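Local coordinates for protein argonaute (Aquifex aeolicus, PDB 1YVU) that uses short single-stranded DNA guides to bind complementary RNA targets and cleave them in a metal-dependent endonuclease reaction, at residues F161-L173 against T249-Y261. Sequence-based numbering, arbitrary orientation.
Sequences FRIQPFETLQTLL and TYPATILKPVLTY
I163 and L259 are joined through their backbones: L259 N donates a nearly straight hydrogen bond to I163 O at 3.0 Å. Their side chains cross at about a right angle, and L259 CD1 rests against CG of the P165 ring at 3.9 Å. Beside them Q164 lays its CG over P257 O and, its chain extended beyond CG (chi2 178°), carries OE1 across the K256 aliphatic chain, 3.3 Å from K256 CD; NE2 lies near V258 CG2. Cutting Q164 back to an alanine removes the arm across K256 and would probably leave K256 CD and V258 CG2 without this neighbour, opening a gap between strand 161-165 and residues 256-258. V258 CG1 also packs on CD of R162, the guanidinium of which forms a salt bridge with E140.

Farther along, L169 N in the first turn of helix 169-175 donates to L255 O at 2.7 Å, while Q170 N makes a weak bond to A252 O. L169 CD2 lies alongside L255 CD1, and P257 CG fits against the CD1 methyls of L169 and L172. Q170 OE1 is held by F240 N, close to A252 CB.

One hydrogen bond at the strand end and two at the helix end, one of them weak, with mainly apolar and aliphatic contacts between and beside them, thus fasten the end of linker L1 and the first PAZ helix to strand 255-257, an outermost strand of the antiparallel sheet in the PAZ region.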
# COMPACT_ATOMS: atom_id res chain seq x y z
N PHE A 161 -2.21 14.75 3.03
CA PHE A 161 -2.11 15.82 2.02
C PHE A 161 -1.96 15.28 0.62
O PHE A 161 -0.95 14.67 0.28
CB PHE A 161 -0.99 16.81 2.31
CG PHE A 161 -1.25 17.69 3.50
CD1 PHE A 161 -0.76 17.33 4.77
CD2 PHE A 161 -2.04 18.85 3.37
CE1 PHE A 161 -1.07 18.11 5.91
CE2 PHE A 161 -2.35 19.64 4.51
CZ PHE A 161 -1.86 19.26 5.78
N ARG A 162 -2.97 15.55 -0.19
CA ARG A 162 -3.03 15.12 -1.58
C ARG A 162 -2.30 16.15 -2.41
O ARG A 162 -2.65 17.33 -2.38
CB ARG A 162 -4.51 15.01 -2.01
CG ARG A 162 -4.76 14.31 -3.32
CD ARG A 162 -4.37 12.85 -3.25
NE ARG A 162 -5.45 11.97 -2.81
CZ ARG A 162 -5.31 10.67 -2.54
NH1 ARG A 162 -4.11 10.08 -2.64
NH2 ARG A 162 -6.38 9.95 -2.21
N ILE A 163 -1.24 15.72 -3.09
CA ILE A 163 -0.43 16.62 -3.92
C ILE A 163 -1.10 16.72 -5.28
O ILE A 163 -1.25 15.73 -5.99
CB ILE A 163 1.05 16.12 -4.07
CG1 ILE A 163 1.62 15.67 -2.71
CG2 ILE A 163 1.93 17.25 -4.60
CD1 ILE A 163 2.95 14.91 -2.78
N GLN A 164 -1.53 17.93 -5.62
CA GLN A 164 -2.24 18.16 -6.87
C GLN A 164 -1.85 19.47 -7.54
O GLN A 164 -1.57 20.43 -6.84
CB GLN A 164 -3.76 18.19 -6.59
CG GLN A 164 -4.44 16.83 -6.58
CD GLN A 164 -5.91 16.90 -6.25
OE1 GLN A 164 -6.55 17.93 -6.42
NE2 GLN A 164 -6.45 15.80 -5.79
N PRO A 165 -1.78 19.51 -8.90
CA PRO A 165 -1.43 20.73 -9.64
C PRO A 165 -2.65 21.64 -9.78
O PRO A 165 -3.79 21.17 -9.72
CB PRO A 165 -1.02 20.19 -11.03
CG PRO A 165 -0.65 18.79 -10.77
CD PRO A 165 -1.70 18.35 -9.81
N PHE A 166 -2.40 22.93 -9.99
CA PHE A 166 -3.46 23.93 -10.14
C PHE A 166 -4.23 23.67 -11.42
O PHE A 166 -5.46 23.81 -11.48
CB PHE A 166 -2.84 25.34 -10.16
CG PHE A 166 -2.72 25.97 -8.79
CD1 PHE A 166 -1.75 25.51 -7.87
CD2 PHE A 166 -3.58 27.01 -8.40
CE1 PHE A 166 -1.65 26.09 -6.57
CE2 PHE A 166 -3.50 27.61 -7.10
CZ PHE A 166 -2.52 27.14 -6.18
N GLU A 167 -3.47 23.20 -12.42
CA GLU A 167 -3.98 22.90 -13.74
C GLU A 167 -4.79 21.64 -13.73
O GLU A 167 -4.49 20.68 -13.03
CB GLU A 167 -2.83 22.74 -14.74
CG GLU A 167 -1.73 23.81 -14.70
CD GLU A 167 -0.41 23.24 -14.20
OE1 GLU A 167 0.17 22.40 -14.91
OE2 GLU A 167 0.05 23.64 -13.11
N THR A 168 -5.83 21.67 -14.55
CA THR A 168 -6.76 20.57 -14.74
C THR A 168 -6.07 19.55 -15.67
O THR A 168 -4.97 19.82 -16.16
CB THR A 168 -8.02 21.17 -15.40
OG1 THR A 168 -8.63 22.09 -14.50
CG2 THR A 168 -9.01 20.15 -15.77
N LEU A 169 -6.67 18.38 -15.85
CA LEU A 169 -6.12 17.38 -16.76
C LEU A 169 -6.41 17.85 -18.19
O LEU A 169 -5.64 17.56 -19.08
CB LEU A 169 -6.71 15.98 -16.50
CG LEU A 169 -6.04 14.76 -17.16
CD1 LEU A 169 -4.64 14.60 -16.66
CD2 LEU A 169 -6.78 13.48 -16.91
N GLN A 170 -7.45 18.67 -18.38
CA GLN A 170 -7.81 19.26 -19.68
C GLN A 170 -6.81 20.37 -20.06
O GLN A 170 -6.25 20.35 -21.15
CB GLN A 170 -9.24 19.82 -19.65
CG GLN A 170 -9.84 20.26 -21.00
CD GLN A 170 -9.77 19.20 -22.08
OE1 GLN A 170 -10.34 18.11 -21.96
NE2 GLN A 170 -9.05 19.52 -23.15
N THR A 171 -6.53 21.28 -19.12
CA THR A 171 -5.58 22.38 -19.31
C THR A 171 -4.20 21.77 -19.64
O THR A 171 -3.47 22.30 -20.47
CB THR A 171 -5.46 23.23 -18.01
OG1 THR A 171 -6.76 23.64 -17.56
CG2 THR A 171 -4.57 24.45 -18.24
N LEU A 172 -3.93 20.61 -19.04
CA LEU A 172 -2.68 19.86 -19.24
C LEU A 172 -2.59 19.10 -20.55
O LEU A 172 -1.54 19.11 -21.18
CB LEU A 172 -2.45 18.87 -18.09
CG LEU A 172 -1.69 19.36 -16.85
CD1 LEU A 172 -1.93 18.41 -15.71
CD2 LEU A 172 -0.22 19.49 -17.15
N LEU A 173 -3.66 18.40 -20.93
CA LEU A 173 -3.70 17.63 -22.18
C LEU A 173 -3.67 18.56 -23.40
O LEU A 173 -3.19 18.17 -24.48
CB LEU A 173 -4.94 16.72 -22.23
CG LEU A 173 -5.08 15.48 -21.32
CD1 LEU A 173 -6.45 14.82 -21.45
CD2 LEU A 173 -3.98 14.49 -21.57
N THR A 249 -16.07 6.65 -16.30
CA THR A 249 -15.71 7.67 -17.28
C THR A 249 -15.97 9.04 -16.70
O THR A 249 -17.04 9.29 -16.12
CB THR A 249 -16.48 7.52 -18.59
OG1 THR A 249 -16.27 6.20 -19.10
CG2 THR A 249 -15.98 8.54 -19.64
N TYR A 250 -14.95 9.91 -16.80
CA TYR A 250 -15.01 11.28 -16.31
C TYR A 250 -14.38 12.22 -17.34
O TYR A 250 -13.48 11.78 -18.07
CB TYR A 250 -14.24 11.42 -14.96
CG TYR A 250 -14.91 10.77 -13.76
CD1 TYR A 250 -14.30 9.70 -13.08
CD2 TYR A 250 -16.16 11.22 -13.30
CE1 TYR A 250 -14.91 9.08 -11.94
CE2 TYR A 250 -16.80 10.61 -12.16
CZ TYR A 250 -16.16 9.53 -11.49
OH TYR A 250 -16.76 8.93 -10.38
N PRO A 251 -14.91 13.47 -17.49
CA PRO A 251 -14.37 14.48 -18.43
C PRO A 251 -13.09 15.04 -17.86
O PRO A 251 -13.02 15.34 -16.65
CB PRO A 251 -15.42 15.58 -18.41
CG PRO A 251 -16.64 14.84 -18.09
CD PRO A 251 -16.21 13.93 -17.00
N ALA A 252 -12.10 15.21 -18.73
CA ALA A 252 -10.78 15.74 -18.37
C ALA A 252 -10.86 17.07 -17.62
O ALA A 252 -9.94 17.45 -16.90
CB ALA A 252 -9.94 15.89 -19.60
N THR A 253 -12.01 17.72 -17.76
CA THR A 253 -12.31 19.01 -17.14
C THR A 253 -12.39 18.98 -15.62
O THR A 253 -12.07 19.98 -14.97
CB THR A 253 -13.60 19.63 -17.71
OG1 THR A 253 -14.71 18.74 -17.45
CG2 THR A 253 -13.45 19.90 -19.22
N ILE A 254 -12.81 17.86 -15.05
CA ILE A 254 -12.90 17.78 -13.60
C ILE A 254 -11.82 16.90 -12.99
O ILE A 254 -11.88 16.59 -11.80
CB ILE A 254 -14.28 17.27 -13.10
CG1 ILE A 254 -14.63 15.95 -13.79
CG2 ILE A 254 -15.31 18.38 -13.21
CD1 ILE A 254 -15.31 14.99 -12.88
N LEU A 255 -10.85 16.48 -13.80
CA LEU A 255 -9.77 15.64 -13.30
C LEU A 255 -8.51 16.41 -13.00
O LEU A 255 -8.04 17.20 -13.82
CB LEU A 255 -9.46 14.50 -14.27
CG LEU A 255 -10.53 13.44 -14.41
CD1 LEU A 255 -10.29 12.60 -15.63
CD2 LEU A 255 -10.57 12.61 -13.18
N LYS A 256 -8.01 16.21 -11.79
CA LYS A 256 -6.79 16.82 -11.34
C LYS A 256 -5.83 15.66 -11.04
O LYS A 256 -6.27 14.65 -10.51
CB LYS A 256 -7.04 17.66 -10.08
CG LYS A 256 -7.19 19.18 -10.33
CD LYS A 256 -7.26 19.94 -8.97
CE LYS A 256 -7.06 21.46 -9.06
NZ LYS A 256 -6.61 22.06 -7.74
N PRO A 257 -4.57 15.73 -11.52
CA PRO A 257 -3.56 14.69 -11.29
C PRO A 257 -3.12 14.61 -9.86
O PRO A 257 -3.18 15.59 -9.13
CB PRO A 257 -2.40 15.13 -12.16
CG PRO A 257 -3.10 15.74 -13.31
CD PRO A 257 -4.15 16.59 -12.64
N VAL A 258 -2.72 13.42 -9.45
CA VAL A 258 -2.24 13.16 -8.09
C VAL A 258 -0.73 12.81 -8.21
O VAL A 258 -0.35 11.88 -8.94
CB VAL A 258 -3.10 12.03 -7.44
CG1 VAL A 258 -2.51 11.59 -6.13
CG2 VAL A 258 -4.53 12.52 -7.20
N LEU A 259 0.12 13.59 -7.52
CA LEU A 259 1.58 13.44 -7.57
C LEU A 259 2.26 12.85 -6.34
O LEU A 259 1.78 13.06 -5.22
CB LEU A 259 2.22 14.81 -7.84
CG LEU A 259 1.60 15.77 -8.85
CD1 LEU A 259 2.30 17.12 -8.77
CD2 LEU A 259 1.67 15.18 -10.27
N THR A 260 3.38 12.14 -6.58
CA THR A 260 4.25 11.50 -5.55
C THR A 260 5.72 11.84 -5.93
O THR A 260 5.93 12.50 -6.95
CB THR A 260 4.06 9.92 -5.45
OG1 THR A 260 2.67 9.61 -5.28
CG2 THR A 260 4.82 9.32 -4.23
N TYR A 261 6.68 11.32 -5.15
CA TYR A 261 8.16 11.49 -5.23
C TYR A 261 8.64 12.47 -4.17
O TYR A 261 8.73 12.13 -2.99
CB TYR A 261 8.71 11.98 -6.59
CG TYR A 261 8.87 10.96 -7.70
CD1 TYR A 261 8.63 11.32 -9.04
CD2 TYR A 261 9.33 9.64 -7.43
CE1 TYR A 261 8.85 10.38 -10.11
CE2 TYR A 261 9.55 8.69 -8.49
CZ TYR A 261 9.31 9.07 -9.83
OH TYR A 261 9.56 8.20 -10.88